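Long-range contacts in exosome complex component Rrp42 (Methanothermobacter thermautotrophicus, PDB 2WNR), which probably serves as a non-catalytic subunit of the RNA-degrading archaeal exosome, contributing to the structure of the active site of its partner Rrp41: residues A199-E204 with E214-A219; I223-E228 with I253-V258; H32-I37 with V206-L211; L194-A199 with P259-Y264. One frame throughout, in Å; residues are numbered along the deposited sequence.

Contact 1. Residues A199-E204 with E214-A219; sequences AKIGNE and EDILTA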
loop_
_atom_site.group_PDB
_atom_site.type_symbol
_atom_site.label_atom_id
_atom_site.label_comp_id
_atom_site.label_asym_id
_atom_site.label_seq_id
_atom_site.Cartn_x
_atom_site.Cartn_y
_atom_site.Cartn_z
ATOM N N ALA A 199 -10.546 -30.704 16.148
ATOM C CA ALA A 199 -9.805 -31.141 14.979
ATOM C C ALA A 199 -10.187 -32.567 14.604
ATOM O O ALA A 199 -10.154 -33.462 15.449
ATOM C CB ALA A 199 -8.309 -31.041 15.236
ATOM N N LYS A 200 -10.558 -32.770 13.341
ATOM C CA LYS A 200 -10.817 -34.115 12.826
ATOM C C LYS A 200 -9.506 -34.817 12.491
ATOM O O LYS A 200 -8.790 -34.423 11.564
ATOM C CB LYS A 200 -11.722 -34.065 11.595
ATOM C CG LYS A 200 -11.977 -35.418 10.915
ATOM C CD LYS A 200 -13.101 -36.203 11.575
ATOM C CE LYS A 200 -13.366 -37.509 10.842
ATOM N NZ LYS A 200 -14.012 -37.344 9.514
ATOM N N ILE A 201 -9.195 -35.844 13.271
ATOM C CA ILE A 201 -8.044 -36.691 13.027
ATOM C C ILE A 201 -8.570 -38.114 13.029
ATOM O O ILE A 201 -9.345 -38.491 13.918
ATOM C CB ILE A 201 -6.934 -36.504 14.094
ATOM C CG1 ILE A 201 -6.419 -35.060 14.079
ATOM C CG2 ILE A 201 -5.773 -37.455 13.826
ATOM C CD1 ILE A 201 -5.848 -34.566 15.395
ATOM N N GLY A 202 -8.153 -38.895 12.029
ATOM C CA GLY A 202 -8.655 -40.245 11.843
ATOM C C GLY A 202 -10.162 -40.193 11.763
ATOM O O GLY A 202 -10.715 -39.429 10.976
ATOM N N ASN A 203 -10.824 -40.989 12.599
ATOM C CA ASN A 203 -12.290 -41.010 12.662
ATOM C C ASN A 203 -12.838 -40.222 13.852
ATOM O O ASN A 203 -14.008 -40.350 14.207
ATOM C CB ASN A 203 -12.793 -42.455 12.741
ATOM C CG ASN A 203 -12.296 -43.319 11.597
ATOM O OD1 ASN A 203 -11.947 -44.475 11.803
ATOM N ND2 ASN A 203 -12.271 -42.768 10.384
ATOM N N GLU A 204 -11.986 -39.415 14.475
ATOM C CA GLU A 204 -12.336 -38.785 15.739
ATOM C C GLU A 204 -12.280 -37.276 15.636
ATOM O O GLU A 204 -11.488 -36.731 14.865
ATOM C CB GLU A 204 -11.382 -39.251 16.853
ATOM C CG GLU A 204 -11.300 -40.769 17.062
ATOM C CD GLU A 204 -12.600 -41.381 17.559
ATOM O OE1 GLU A 204 -13.434 -40.642 18.135
ATOM O OE2 GLU A 204 -12.784 -42.608 17.370
ATOM N N GLU A 214 -2.558 -30.020 14.732
ATOM C CA GLU A 214 -2.927 -29.090 13.660
ATOM C C GLU A 214 -2.169 -29.343 12.350
ATOM O O GLU A 214 -2.689 -29.085 11.269
ATOM C CB GLU A 214 -2.761 -27.637 14.105
ATOM C CG GLU A 214 -3.815 -27.177 15.094
ATOM C CD GLU A 214 -4.045 -25.677 15.061
ATOM O OE1 GLU A 214 -3.148 -24.928 15.488
ATOM O OE2 GLU A 214 -5.133 -25.243 14.618
ATOM N N ASP A 215 -0.952 -29.862 12.449
ATOM C CA ASP A 215 -0.153 -30.200 11.276
ATOM C C ASP A 215 -0.784 -31.293 10.422
ATOM O O ASP A 215 -0.561 -31.336 9.212
ATOM C CB ASP A 215 1.241 -30.671 11.704
ATOM C CG ASP A 215 2.295 -29.597 11.559
ATOM O OD1 ASP A 215 1.976 -28.405 11.784
ATOM O OD2 ASP A 215 3.455 -29.960 11.233
ATOM N N ILE A 216 -1.559 -32.178 11.053
ATOM C CA ILE A 216 -1.988 -33.415 10.402
ATOM C C ILE A 216 -3.498 -33.607 10.306
ATOM O O ILE A 216 -3.957 -34.588 9.696
ATOM C CB ILE A 216 -1.395 -34.651 11.104
ATOM C CG1 ILE A 216 -1.972 -34.785 12.514
ATOM C CG2 ILE A 216 0.134 -34.589 11.090
ATOM C CD1 ILE A 216 -2.341 -36.182 12.867
ATOM N N LEU A 217 -4.266 -32.694 10.909
ATOM C CA LEU A 217 -5.719 -32.792 10.918
ATOM C C LEU A 217 -6.263 -32.838 9.496
ATOM O O LEU A 217 -5.623 -32.346 8.570
ATOM C CB LEU A 217 -6.347 -31.633 11.704
ATOM C CG LEU A 217 -6.078 -30.159 11.338
ATOM C CD1 LEU A 217 -6.704 -29.759 10.014
ATOM C CD2 LEU A 217 -6.583 -29.253 12.439
ATOM N N THR A 218 -7.426 -33.465 9.330
ATOM C CA THR A 218 -8.145 -33.468 8.064
ATOM C C THR A 218 -8.885 -32.125 7.922
ATOM O O THR A 218 -8.835 -31.467 6.872
ATOM C CB THR A 218 -9.134 -34.653 8.015
ATOM O OG1 THR A 218 -8.401 -35.882 7.982
ATOM C CG2 THR A 218 -10.062 -34.579 6.790
ATOM N N ALA A 219 -9.556 -31.731 9.000
ATOM C CA ALA A 219 -10.321 -30.511 9.054
ATOM C C ALA A 219 -10.498 -30.113 10.507
ATOM O O ALA A 219 -10.185 -30.891 11.425
ATOM C CB ALA A 219 -11.644 -30.716 8.413
#
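The backbone N of Lys200 donates to the carbonyl O of Ala219 over 2.7 Å, the shorter of the two main-chain hydrogen bonds that join residues 199-204 to 214-219. The second runs the other way, from Thr218 N to Lys200 O (2.8 Å, N-H...O angle 164°), so both polar backbone atoms of Lys200 are engaged by the same short piece of chain. Ala219 O also receives a CA-H...O contact from Ala199 CA at 3.6 Å. Apolar groups fill in beside these bonds. Leu217, with CG set between its backbone N and carbonyl carbon (chi1 57°), brings CD2 to 3.7 Å from the CB of Ala199. Ile201 crosses both Leu217 and Ile216 at about a right angle: its CG1 rests against Leu217 CA at 4.0 Å, while its CG2 branch meets Ile216 CD1 at 3.8 Å. Lys200 instead runs alongside Thr218 and points the same way, CG to CB 4.1 Å; bends at chi2 and chi4 then carry its ammonium group off to a salt bridge with Asp246. Beyond Ile201 the chain reverses in a type II' turn from Ile201 to Glu204, a tight hairpin linking strands 193-201 and 204-207; the positive phi of Gly202 (55°) suits a glycine there. Helix 11-21 closes over the isoleucines, Thr17 and Ile20 touching Ile201 and Ile16 touching Ile216, while Ala199 pairs with Val206 of strand 204-207 and Ala219 leads into strand 219-226.

Contact 2. Residues I223-E228 with I253-V258; sequences IGVTEE and IAVEKV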
loop_
_atom_site.group_PDB
_atom_site.type_symbol
_atom_site.label_atom_id
_atom_site.label_comp_id
_atom_site.label_asym_id
_atom_site.label_seq_id
_atom_site.Cartn_x
_atom_site.Cartn_y
_atom_site.Cartn_z
ATOM N N ILE A 223 -16.603 -23.643 17.332
ATOM C CA ILE A 223 -17.968 -23.319 17.706
ATOM C C ILE A 223 -18.025 -22.325 18.866
ATOM O O ILE A 223 -17.463 -22.563 19.932
ATOM C CB ILE A 223 -18.782 -24.592 18.013
ATOM C CG1 ILE A 223 -18.747 -25.536 16.808
ATOM C CG2 ILE A 223 -20.232 -24.240 18.363
ATOM C CD1 ILE A 223 -19.158 -26.937 17.126
ATOM N N GLY A 224 -18.691 -21.197 18.632
ATOM C CA GLY A 224 -18.927 -20.213 19.679
ATOM C C GLY A 224 -20.304 -20.409 20.291
ATOM O O GLY A 224 -21.323 -20.317 19.593
ATOM N N VAL A 225 -20.327 -20.686 21.597
ATOM C CA VAL A 225 -21.573 -20.886 22.351
ATOM C C VAL A 225 -21.770 -19.771 23.386
ATOM O O VAL A 225 -20.800 -19.261 23.940
ATOM C CB VAL A 225 -21.598 -22.261 23.062
ATOM C CG1 VAL A 225 -22.975 -22.545 23.618
ATOM C CG2 VAL A 225 -21.189 -23.367 22.089
ATOM N N THR A 226 -23.023 -19.397 23.634
ATOM C CA THR A 226 -23.323 -18.326 24.577
ATOM C C THR A 226 -23.642 -18.894 25.965
ATOM O O THR A 226 -23.702 -20.119 26.154
ATOM C CB THR A 226 -24.488 -17.426 24.084
ATOM O OG1 THR A 226 -25.713 -18.174 24.066
ATOM C CG2 THR A 226 -24.200 -16.878 22.697
ATOM N N GLU A 227 -23.845 -18.001 26.931
ATOM C CA GLU A 227 -24.204 -18.385 28.295
ATOM C C GLU A 227 -25.414 -19.312 28.359
ATOM O O GLU A 227 -25.426 -20.271 29.134
ATOM C CB GLU A 227 -24.502 -17.145 29.131
ATOM C CG GLU A 227 -23.281 -16.384 29.602
ATOM C CD GLU A 227 -23.634 -15.285 30.587
ATOM O OE1 GLU A 227 -24.822 -14.871 30.623
ATOM O OE2 GLU A 227 -22.725 -14.844 31.330
ATOM N N GLU A 228 -26.429 -19.015 27.551
ATOM C CA GLU A 228 -27.681 -19.774 27.568
ATOM C C GLU A 228 -27.697 -20.944 26.580
ATOM O O GLU A 228 -28.762 -21.435 26.197
ATOM C CB GLU A 228 -28.900 -18.854 27.370
ATOM C CG GLU A 228 -28.771 -17.806 26.268
ATOM C CD GLU A 228 -28.052 -16.546 26.734
ATOM O OE1 GLU A 228 -28.520 -15.939 27.733
ATOM O OE2 GLU A 228 -27.029 -16.167 26.096
ATOM N N ILE A 253 -20.442 -31.504 22.351
ATOM C CA ILE A 253 -19.336 -31.237 23.277
ATOM C C ILE A 253 -19.226 -29.744 23.592
ATOM O O ILE A 253 -19.231 -29.363 24.764
ATOM C CB ILE A 253 -17.956 -31.808 22.802
ATOM C CG1 ILE A 253 -17.927 -33.338 22.890
ATOM C CG2 ILE A 253 -16.835 -31.285 23.656
ATOM C CD1 ILE A 253 -17.852 -34.019 21.555
ATOM N N ALA A 254 -19.154 -28.908 22.559
ATOM C CA ALA A 254 -18.995 -27.463 22.754
ATOM C C ALA A 254 -20.018 -26.900 23.746
ATOM O O ALA A 254 -19.661 -26.138 24.652
ATOM C CB ALA A 254 -19.051 -26.717 21.421
ATOM N N VAL A 255 -21.276 -27.312 23.598
ATOM C CA VAL A 255 -22.360 -26.852 24.469
ATOM C C VAL A 255 -22.215 -27.310 25.944
ATOM O O VAL A 255 -22.734 -26.658 26.854
ATOM C CB VAL A 255 -23.748 -27.201 23.848
ATOM C CG1 VAL A 255 -24.899 -26.904 24.804
ATOM C CG2 VAL A 255 -23.938 -26.423 22.553
ATOM N N GLU A 256 -21.494 -28.404 26.183
ATOM C CA GLU A 256 -21.259 -28.862 27.557
ATOM C C GLU A 256 -19.916 -28.399 28.134
ATOM O O GLU A 256 -19.714 -28.437 29.341
ATOM C CB GLU A 256 -21.415 -30.383 27.679
ATOM C CG GLU A 256 -20.327 -31.202 26.979
ATOM C CD GLU A 256 -20.309 -32.660 27.417
ATOM O OE1 GLU A 256 -21.304 -33.378 27.159
ATOM O OE2 GLU A 256 -19.290 -33.080 28.011
ATOM N N LYS A 257 -19.012 -27.957 27.267
ATOM C CA LYS A 257 -17.718 -27.423 27.696
ATOM C C LYS A 257 -17.737 -25.918 27.995
ATOM O O LYS A 257 -17.198 -25.487 29.008
ATOM C CB LYS A 257 -16.620 -27.752 26.672
ATOM C CG LYS A 257 -16.179 -29.218 26.667
ATOM C CD LYS A 257 -15.283 -29.529 27.856
ATOM C CE LYS A 257 -15.158 -31.016 28.087
ATOM N NZ LYS A 257 -14.155 -31.276 29.146
ATOM N N VAL A 258 -18.352 -25.122 27.125
ATOM C CA VAL A 258 -18.332 -23.656 27.273
ATOM C C VAL A 258 -18.786 -23.137 28.653
ATOM O O VAL A 258 -18.148 -22.233 29.196
ATOM C CB VAL A 258 -19.070 -22.936 26.112
ATOM C CG1 VAL A 258 -19.257 -21.459 26.409
ATOM C CG2 VAL A 258 -18.313 -23.127 24.814
#
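Val225 and Ile223, on strand 219-226 of a four-stranded antiparallel sheet, meet the long helix 244-268 that packs across it; the segment axes approach to 8.4 Å at 51°. No hydrogen bond crosses this helix-on-sheet interface, and the side chains meet through methyl and methine carbons, apart from one methyl set against a backbone carbonyl. Val225 is the centre. Its CB lies 3.8 Å from Val258 CG2, its CG2 branch meets Ala254 CB at 4.0 Å, and its CG1 branch reaches Val255 CG2 at 4.1 Å, the two valines crossing at about a right angle. Ile223, two residues earlier on the strand, meets the same alanine, its CB 4.0 Å from Ala254 CB. With CG1 anti to the backbone N (chi1 170°), Val258 sets that branch 3.6 Å from the carbonyl O of Val225, while CG2 is the branch nearest the Val225 side chain. An alanine at Val258 lacks both branches, which would probably open a gap beneath the helix and take from Val225 CB its nearest neighbour. Along its edges the strand hydrogen-bonds to strands 193-201 and 231-237; Val258 also touches Cys196 of the former, and Val255 packs on an apolar side chain of another protein chain.

Contact 3. Residues H32-I37 with V206-L211; sequences HEFRDI and VLDPSL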
loop_
_atom_site.group_PDB
_atom_site.type_symbol
_atom_site.label_atom_id
_atom_site.label_comp_id
_atom_site.label_asym_id
_atom_site.label_seq_id
_atom_site.Cartn_x
_atom_site.Cartn_y
_atom_site.Cartn_z
ATOM N N HIS A 32 -11.687 -35.073 24.442
ATOM C CA HIS A 32 -12.387 -33.797 24.598
ATOM C C HIS A 32 -11.881 -33.013 25.820
ATOM O O HIS A 32 -12.672 -32.524 26.635
ATOM C CB HIS A 32 -13.912 -34.004 24.678
ATOM C CG HIS A 32 -14.447 -35.029 23.725
ATOM N ND1 HIS A 32 -15.316 -36.023 24.120
ATOM C CD2 HIS A 32 -14.241 -35.213 22.400
ATOM C CE1 HIS A 32 -15.625 -36.775 23.077
ATOM N NE2 HIS A 32 -14.984 -36.307 22.021
ATOM N N GLU A 33 -10.562 -32.884 25.933
ATOM C CA GLU A 33 -9.942 -32.200 27.069
ATOM C C GLU A 33 -9.007 -31.069 26.640
ATOM O O GLU A 33 -8.093 -31.274 25.839
ATOM C CB GLU A 33 -9.184 -33.205 27.942
ATOM C CG GLU A 33 -8.468 -32.579 29.132
ATOM C CD GLU A 33 -7.728 -33.587 29.988
ATOM O OE1 GLU A 33 -7.916 -34.809 29.794
ATOM O OE2 GLU A 33 -6.959 -33.149 30.871
ATOM N N PHE A 34 -9.241 -29.882 27.198
ATOM C CA PHE A 34 -8.365 -28.727 26.997
ATOM C C PHE A 34 -7.017 -28.919 27.662
ATOM O O PHE A 34 -6.883 -29.712 28.600
ATOM C CB PHE A 34 -9.004 -27.466 27.578
ATOM C CG PHE A 34 -10.007 -26.830 26.677
ATOM C CD1 PHE A 34 -9.608 -25.910 25.720
ATOM C CD2 PHE A 34 -11.353 -27.150 26.779
ATOM C CE1 PHE A 34 -10.527 -25.325 24.878
ATOM C CE2 PHE A 34 -12.278 -26.558 25.939
ATOM C CZ PHE A 34 -11.863 -25.647 24.989
ATOM N N ARG A 35 -6.020 -28.178 27.182
ATOM C CA ARG A 35 -4.741 -28.072 27.881
ATOM C C ARG A 35 -4.928 -27.117 29.051
ATOM O O ARG A 35 -6.009 -26.552 29.228
ATOM C CB ARG A 35 -3.655 -27.557 26.940
ATOM C CG ARG A 35 -3.266 -28.530 25.846
ATOM C CD ARG A 35 -2.630 -27.827 24.668
ATOM N NE ARG A 35 -3.580 -26.935 24.013
ATOM C CZ ARG A 35 -3.291 -26.150 22.979
ATOM N NH1 ARG A 35 -2.069 -26.139 22.466
ATOM N NH2 ARG A 35 -4.230 -25.360 22.460
ATOM N N ASP A 36 -3.885 -26.937 29.851
ATOM C CA ASP A 36 -3.950 -26.012 30.977
ATOM C C ASP A 36 -4.280 -24.610 30.471
ATOM O O ASP A 36 -3.840 -24.208 29.392
ATOM C CB ASP A 36 -2.634 -26.016 31.753
ATOM C CG ASP A 36 -2.434 -27.288 32.572
ATOM O OD1 ASP A 36 -1.279 -27.750 32.663
ATOM O OD2 ASP A 36 -3.419 -27.827 33.132
ATOM N N ILE A 37 -5.085 -23.875 31.226
ATOM C CA ILE A 37 -5.421 -22.517 30.827
ATOM C C ILE A 37 -4.986 -21.523 31.893
ATOM O O ILE A 37 -5.163 -21.757 33.087
ATOM C CB ILE A 37 -6.918 -22.357 30.479
ATOM C CG1 ILE A 37 -7.270 -23.210 29.254
ATOM C CG2 ILE A 37 -7.252 -20.892 30.192
ATOM C CD1 ILE A 37 -8.741 -23.381 29.026
ATOM N N VAL A 206 -11.176 -34.157 18.008
ATOM C CA VAL A 206 -10.480 -33.888 19.255
ATOM C C VAL A 206 -10.560 -32.421 19.597
ATOM O O VAL A 206 -10.398 -31.572 18.725
ATOM C CB VAL A 206 -8.989 -34.398 19.330
ATOM C CG1 VAL A 206 -8.750 -35.701 18.599
ATOM C CG2 VAL A 206 -7.964 -33.325 19.053
ATOM N N LEU A 207 -10.812 -32.136 20.870
ATOM C CA LEU A 207 -10.988 -30.766 21.329
ATOM C C LEU A 207 -9.641 -30.132 21.644
ATOM O O LEU A 207 -8.789 -30.766 22.260
ATOM C CB LEU A 207 -11.913 -30.726 22.554
ATOM C CG LEU A 207 -12.110 -29.437 23.361
ATOM C CD1 LEU A 207 -12.833 -28.369 22.550
ATOM C CD2 LEU A 207 -12.882 -29.751 24.637
ATOM N N ASP A 208 -9.469 -28.887 21.199
ATOM C CA ASP A 208 -8.299 -28.063 21.505
ATOM C C ASP A 208 -7.004 -28.727 21.011
ATOM O O ASP A 208 -6.268 -29.348 21.792
ATOM C CB ASP A 208 -8.273 -27.735 23.002
ATOM C CG ASP A 208 -7.035 -26.989 23.419
ATOM O OD1 ASP A 208 -6.615 -26.090 22.673
ATOM O OD2 ASP A 208 -6.479 -27.304 24.494
ATOM N N PRO A 209 -6.733 -28.620 19.695
ATOM C CA PRO A 209 -5.599 -29.329 19.097
ATOM C C PRO A 209 -4.252 -28.678 19.344
ATOM O O PRO A 209 -4.144 -27.459 19.381
ATOM C CB PRO A 209 -5.923 -29.306 17.602
ATOM C CG PRO A 209 -6.787 -28.137 17.421
ATOM C CD PRO A 209 -7.573 -27.971 18.674
ATOM N N SER A 210 -3.230 -29.505 19.505
ATOM C CA SER A 210 -1.856 -29.029 19.676
ATOM C C SER A 210 -1.263 -28.735 18.313
ATOM O O SER A 210 -1.875 -29.058 17.292
ATOM C CB SER A 210 -1.032 -30.097 20.374
ATOM O OG SER A 210 -1.093 -31.301 19.644
ATOM N N LEU A 211 -0.087 -28.112 18.289
ATOM C CA LEU A 211 0.603 -27.830 17.032
ATOM C C LEU A 211 0.804 -29.121 16.245
ATOM O O LEU A 211 0.562 -29.163 15.043
ATOM C CB LEU A 211 1.952 -27.156 17.286
ATOM C CG LEU A 211 2.665 -26.594 16.055
ATOM C CD1 LEU A 211 2.062 -25.253 15.650
ATOM C CD2 LEU A 211 4.151 -26.448 16.306
#
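Arg35 wraps its side chain around the carboxylate of Asp208. Its CB and CG each lie 3.7 Å from Asp208 OD2, and CD stays beside the same oxygen. A bend at chi3 (-65°) then turns the guanidinium back, and NE donates to OD2 at 3.0 Å while NH2 forms the salt bridge to OD1. This is a side-on, two-nitrogen grip, one bond to each oxygen, both on the syn sides but tilted out of the carboxylate plane, the guanidinium and carboxylate planes standing 50° apart. The backbone N of Arg35 adds a bond to OD2 of 2.9 Å, nearly along its C-O direction. Pro209 O lies over one guanidinium face. Phe34 covers the neighbouring apolar ground: Leu207 CG sits over its ring face, 4.2 Å from the centroid, with Leu207 CD2 3.5 Å from Phe34 CE2, and Asp208 CB lies 3.5 Å from Phe34 CD1. A leucine replacing Arg35 would probably leave the buried carboxylate of Asp208 without its countercharge and with two fewer donors. Outside these residues Asn149 ND2 also bonds OD1, and Gly148 O accepts from NH2. Four hydrogen bonds thus hold the carboxylate's position and rotation, and the concentration of donors is likely to favour its ionised form, tying the loop before strand 37-41 to the end of strand 204-207 by charge as well as by apolar contact.

Contact 4. Residues L194-A199 with P259-Y264; sequences LMCTFA and PQLIEY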
loop_
_atom_site.group_PDB
_atom_site.type_symbol
_atom_site.label_atom_id
_atom_site.label_comp_id
_atom_site.label_asym_id
_atom_site.label_seq_id
_atom_site.Cartn_x
_atom_site.Cartn_y
_atom_site.Cartn_z
ATOM N N LEU A 194 -18.055 -18.088 24.666
ATOM C CA LEU A 194 -16.700 -18.573 24.417
ATOM C C LEU A 194 -16.698 -19.622 23.311
ATOM O O LEU A 194 -17.764 -20.025 22.831
ATOM C CB LEU A 194 -16.050 -19.113 25.698
ATOM C CG LEU A 194 -15.660 -18.107 26.791
ATOM C CD1 LEU A 194 -15.093 -18.828 27.997
ATOM C CD2 LEU A 194 -14.679 -17.040 26.302
ATOM N N MET A 195 -15.503 -20.076 22.931
ATOM C CA MET A 195 -15.349 -20.910 21.755
ATOM C C MET A 195 -14.532 -22.178 21.982
ATOM O O MET A 195 -13.498 -22.174 22.664
ATOM C CB MET A 195 -14.732 -20.081 20.637
ATOM C CG MET A 195 -14.557 -20.796 19.322
ATOM S SD MET A 195 -14.219 -19.615 18.001
ATOM C CE MET A 195 -15.852 -18.882 17.791
ATOM N N CYS A 196 -15.016 -23.259 21.379
ATOM C CA CYS A 196 -14.325 -24.535 21.351
ATOM C C CYS A 196 -13.958 -24.889 19.917
ATOM O O CYS A 196 -14.812 -24.843 19.029
ATOM C CB CYS A 196 -15.230 -25.617 21.917
ATOM S SG CYS A 196 -15.531 -25.477 23.672
ATOM N N THR A 197 -12.689 -25.233 19.698
ATOM C CA THR A 197 -12.212 -25.676 18.395
ATOM C C THR A 197 -11.863 -27.152 18.460
ATOM O O THR A 197 -11.165 -27.593 19.373
ATOM C CB THR A 197 -10.978 -24.879 17.931
ATOM O OG1 THR A 197 -11.340 -23.507 17.760
ATOM C CG2 THR A 197 -10.466 -25.392 16.602
ATOM N N PHE A 198 -12.358 -27.902 17.480
ATOM C CA PHE A 198 -12.124 -29.339 17.370
ATOM C C PHE A 198 -11.343 -29.648 16.109
ATOM O O PHE A 198 -11.480 -28.955 15.109
ATOM C CB PHE A 198 -13.456 -30.088 17.310
ATOM C CG PHE A 198 -14.340 -29.844 18.488
ATOM C CD1 PHE A 198 -14.398 -30.760 19.520
ATOM C CD2 PHE A 198 -15.119 -28.695 18.566
ATOM C CE1 PHE A 198 -15.219 -30.535 20.621
ATOM C CE2 PHE A 198 -15.945 -28.461 19.662
ATOM C CZ PHE A 198 -15.997 -29.378 20.690
ATOM N N ALA A 199 -10.546 -30.704 16.148
ATOM C CA ALA A 199 -9.805 -31.141 14.979
ATOM C C ALA A 199 -10.187 -32.567 14.604
ATOM O O ALA A 199 -10.154 -33.462 15.449
ATOM C CB ALA A 199 -8.309 -31.041 15.236
ATOM N N PRO A 259 -19.880 -23.689 29.223
ATOM C CA PRO A 259 -20.255 -23.290 30.589
ATOM C C PRO A 259 -19.160 -23.548 31.632
ATOM O O PRO A 259 -19.087 -22.832 32.632
ATOM C CB PRO A 259 -21.491 -24.155 30.890
ATOM C CG PRO A 259 -21.520 -25.200 29.820
ATOM C CD PRO A 259 -20.907 -24.553 28.623
ATOM N N GLN A 260 -18.329 -24.562 31.393
ATOM C CA GLN A 260 -17.182 -24.856 32.249
ATOM C C GLN A 260 -16.125 -23.764 32.108
ATOM O O GLN A 260 -15.675 -23.198 33.104
ATOM C CB GLN A 260 -16.586 -26.230 31.915
ATOM C CG GLN A 260 -17.472 -27.418 32.311
ATOM C CD GLN A 260 -16.962 -28.757 31.784
ATOM O OE1 GLN A 260 -17.734 -29.697 31.609
ATOM N NE2 GLN A 260 -15.660 -28.845 31.532
ATOM N N LEU A 261 -15.749 -23.470 30.867
ATOM C CA LEU A 261 -14.830 -22.380 30.539
ATOM C C LEU A 261 -15.292 -21.016 31.078
ATOM O O LEU A 261 -14.469 -20.196 31.494
ATOM C CB LEU A 261 -14.621 -22.296 29.019
ATOM C CG LEU A 261 -13.826 -23.381 28.271
ATOM C CD1 LEU A 261 -13.699 -23.028 26.796
ATOM C CD2 LEU A 261 -12.439 -23.604 28.871
ATOM N N ILE A 262 -16.606 -20.790 31.072
ATOM C CA ILE A 262 -17.201 -19.533 31.538
ATOM C C ILE A 262 -17.027 -19.305 33.044
ATOM O O ILE A 262 -16.773 -18.178 33.478
ATOM C CB ILE A 262 -18.686 -19.422 31.091
ATOM C CG1 ILE A 262 -18.749 -18.842 29.671
ATOM C CG2 ILE A 262 -19.543 -18.607 32.092
ATOM C CD1 ILE A 262 -20.128 -18.877 29.056
ATOM N N GLU A 263 -17.151 -20.361 33.841
ATOM C CA GLU A 263 -16.921 -20.210 35.268
ATOM C C GLU A 263 -15.432 -20.176 35.600
ATOM O O GLU A 263 -15.053 -19.677 36.651
ATOM C CB GLU A 263 -17.689 -21.247 36.103
ATOM C CG GLU A 263 -17.061 -22.630 36.239
ATOM C CD GLU A 263 -17.589 -23.370 37.465
ATOM O OE1 GLU A 263 -18.507 -24.211 37.328
ATOM O OE2 GLU A 263 -17.097 -23.086 38.577
ATOM N N TYR A 264 -14.594 -20.683 34.696
ATOM C CA TYR A 264 -13.142 -20.604 34.871
ATOM C C TYR A 264 -12.646 -19.191 34.598
ATOM O O TYR A 264 -11.729 -18.705 35.266
ATOM C CB TYR A 264 -12.398 -21.606 33.977
ATOM C CG TYR A 264 -10.917 -21.692 34.290
ATOM C CD1 TYR A 264 -10.446 -22.547 35.286
ATOM C CD2 TYR A 264 -9.990 -20.909 33.601
ATOM C CE1 TYR A 264 -9.090 -22.622 35.591
ATOM C CE2 TYR A 264 -8.630 -20.976 33.896
ATOM C CZ TYR A 264 -8.187 -21.835 34.894
ATOM O OH TYR A 264 -6.845 -21.904 35.195
#
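Leu194 and Leu261 cross obliquely, each with CG anti to its own carbonyl carbon, and the geometry shows which ends do the touching. Leu194, on strand 193-201, has its CB directed toward helix 244-268; with chi2 at 177°, CD1 continues the extended chain and meets the helix at its backbone-proximal carbons. Leu194 CD1 lies 3.6 Å from Leu261 CB, 3.8 Å from the carbonyl C of Leu261, and 4.0 Å from Ile262 CG1. The leucine tip therefore lodges beside the start of two consecutive helix side chains and does not meet the tip of Leu261. That tip goes elsewhere: Leu261 CD1 reaches obliquely toward the strand, coming within 4.4 Å of Cys196 SG and 4.2 Å of Met195 O. Met195 itself has its CB directed away from the helix and packs on Asp152 and Val155 of helix 150-164, placing the strand between two helices. The segment axes pass at 8.8 Å with 129° between their directions. Leu261 also touches Phe34 from the loop before strand 37-41, and Tyr264, one turn on, bonds through OH to Ile37 O. With no hydrogen bond across the contact, cohesion comes from van der Waals and hydrophobic packing; the backbone polar groups of Leu194 and Cys196 are engaged instead within the sheet, with Val225 and Ile223 respectively, leaving the contact with the helix mainly to apolar side chains.

In the fold
All four contacts reach one antiparallel sheet, strands 204-207, 193-201, 219-226 and 231-237 in that order across it. Contacts 2 and 4, with centres about 6 Å apart, dock successive parts of helix 244-268 on neighbouring strands. Contact 3 lies about 10 Å from contact 4, centre to centre, and joins the sheet's edge strand to the N-terminal loop; Phe34 CZ meets Leu261 CD1 at 3.7 Å between them. Contact 1, about 21 Å from contact 2 centre to centre, closes the far end and shares Ala199 with contact 4. Along the chain, contact 1 closes before contact 2 opens, while contact 3 crosses contacts 1 and 4 and, its segments 169 residues apart, binds early residues to this sheet.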